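Local coordinates for protein 3-dehydroshikimate dehydratase (Pseudomonas putida, PDB 5HMQ) that converts 3-dehydroshikimate to protocatechuate with the help of a divalent metal ion, as a homodimer whose subunits fuse a sugar phosphate isomerase-like domain to a dioxygenase-like domain, at residues Pro401-Pro406 / Val459-Ser464. Residues are numbered along the deposited sequence; the frame is centred on the assembly and turned at random.
Sequences PAVRAP and VLFYKS
With CG anti to the backbone N (chi1 170°) and the ring plane turned across the CA-CB-CG plane (chi2 86°), Phe-461 reaches out from its helix and presents one flat face to Pro-406. CD of Pro-406 sits 3.7 Å from the centroid of the Phe-461 ring, only 5° off the ring normal, a CH-pi contact almost exactly over the centre. CG of the proline follows toward the root of the phenyl group, 3.9 Å from CG of Phe-461. The far end of the ring meets backbone instead: Arg-404 O approaches CE1 of Phe-461 at 3.5 Å, and Ala-405 CA lies 3.8 Å from CZ of Phe-461. Both come in obliquely, as does CG1 of Val-403, a looser apolar neighbour 4.5 Å from the same CZ. Within the helix, CD2 of Tyr-462 lies in the plane of the phenyl ring at its edge, while Phe-461 CD2 stands over one face of the tyrosine ring, near its rim. The CB of Arg-404 is directed away from the helix; its NH1 makes a weak bond to Pro-406 O at 3.0 Å, and Arg-404 also packs on Tyr-40 of the second subunit. Around the phenylalanine, Leu-411 of strand 410-414 and Arg-261 of helix 252-276 add further packing, and Trp-458 touches both Ala-405 and Pro-406. A phenylalanine from helix 455-465 of the second VOC module thus packs against the turn that follows strand 402-404 of the first, a proline-aromatic CH-pi contact joining the paired modules of the HPPD-like domain.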
# COMPACT_ATOMS: atom_id res chain seq x y z
N PRO C 401 8.01 -30.84 2.68
CA PRO C 401 8.47 -29.45 2.77
C PRO C 401 7.37 -28.47 2.38
O PRO C 401 6.42 -28.80 1.67
CB PRO C 401 9.64 -29.38 1.79
CG PRO C 401 9.44 -30.54 0.86
CD PRO C 401 8.77 -31.60 1.67
N ALA C 402 7.51 -27.24 2.87
CA ALA C 402 6.56 -26.17 2.61
C ALA C 402 7.29 -24.90 2.21
O ALA C 402 8.42 -24.66 2.64
CB ALA C 402 5.67 -25.90 3.84
N VAL C 403 6.64 -24.10 1.37
CA VAL C 403 7.14 -22.80 0.95
C VAL C 403 6.16 -21.74 1.43
O VAL C 403 4.94 -21.89 1.27
CB VAL C 403 7.33 -22.72 -0.58
CG1 VAL C 403 7.78 -21.33 -0.99
CG2 VAL C 403 8.33 -23.77 -1.04
N ARG C 404 6.69 -20.67 2.02
CA ARG C 404 5.85 -19.60 2.56
C ARG C 404 5.40 -18.69 1.43
O ARG C 404 6.23 -18.21 0.64
CB ARG C 404 6.61 -18.82 3.63
CG ARG C 404 5.82 -17.74 4.36
CD ARG C 404 6.74 -16.66 4.92
NE ARG C 404 6.04 -15.68 5.76
CZ ARG C 404 5.54 -14.52 5.35
NH1 ARG C 404 5.65 -14.15 4.08
NH2 ARG C 404 4.93 -13.73 6.22
N ALA C 405 4.10 -18.44 1.35
CA ALA C 405 3.53 -17.50 0.39
C ALA C 405 3.67 -16.08 0.94
O ALA C 405 3.94 -15.90 2.12
CB ALA C 405 2.07 -17.86 0.12
N PRO C 406 3.51 -15.05 0.09
CA PRO C 406 3.78 -13.68 0.57
C PRO C 406 3.03 -13.31 1.83
O PRO C 406 3.53 -12.52 2.63
CB PRO C 406 3.36 -12.81 -0.63
CG PRO C 406 3.60 -13.68 -1.80
CD PRO C 406 3.24 -15.07 -1.36
N VAL C 459 2.58 -11.76 -8.27
CA VAL C 459 2.78 -12.21 -9.65
C VAL C 459 4.21 -12.70 -9.84
O VAL C 459 4.45 -13.80 -10.37
CB VAL C 459 2.44 -11.08 -10.64
CG1 VAL C 459 2.90 -11.45 -12.04
CG2 VAL C 459 0.95 -10.79 -10.62
N LEU C 460 5.19 -11.90 -9.40
CA LEU C 460 6.59 -12.31 -9.51
C LEU C 460 6.88 -13.53 -8.65
O LEU C 460 7.68 -14.39 -9.03
CB LEU C 460 7.50 -11.14 -9.12
CG LEU C 460 9.00 -11.44 -9.09
CD1 LEU C 460 9.47 -11.99 -10.42
CD2 LEU C 460 9.76 -10.18 -8.73
N PHE C 461 6.23 -13.63 -7.49
CA PHE C 461 6.42 -14.78 -6.62
C PHE C 461 6.08 -16.08 -7.34
O PHE C 461 6.86 -17.04 -7.33
CB PHE C 461 5.56 -14.62 -5.36
CG PHE C 461 5.49 -15.84 -4.49
CD1 PHE C 461 6.47 -16.09 -3.54
CD2 PHE C 461 4.43 -16.73 -4.60
CE1 PHE C 461 6.40 -17.21 -2.73
CE2 PHE C 461 4.35 -17.85 -3.79
CZ PHE C 461 5.34 -18.09 -2.86
N TYR C 462 4.92 -16.13 -8.00
CA TYR C 462 4.50 -17.35 -8.68
C TYR C 462 5.22 -17.55 -10.00
O TYR C 462 5.51 -18.70 -10.38
CB TYR C 462 2.98 -17.33 -8.88
CG TYR C 462 2.22 -17.93 -7.72
CD1 TYR C 462 2.20 -19.30 -7.51
CD2 TYR C 462 1.53 -17.12 -6.83
CE1 TYR C 462 1.51 -19.86 -6.45
CE2 TYR C 462 0.83 -17.67 -5.76
CZ TYR C 462 0.83 -19.04 -5.58
OH TYR C 462 0.14 -19.59 -4.52
N LYS C 463 5.52 -16.47 -10.73
CA LYS C 463 6.24 -16.62 -11.99
C LYS C 463 7.64 -17.17 -11.78
O LYS C 463 8.11 -18.00 -12.56
CB LYS C 463 6.31 -15.28 -12.73
CG LYS C 463 5.09 -14.94 -13.55
CD LYS C 463 5.36 -13.71 -14.41
CE LYS C 463 4.28 -13.51 -15.46
NZ LYS C 463 4.54 -12.30 -16.29
N SER C 464 8.34 -16.72 -10.73
CA SER C 464 9.73 -17.12 -10.56
C SER C 464 9.87 -18.42 -9.78
O SER C 464 10.51 -19.36 -10.27
CB SER C 464 10.52 -15.99 -9.88
OG SER C 464 10.04 -15.73 -8.57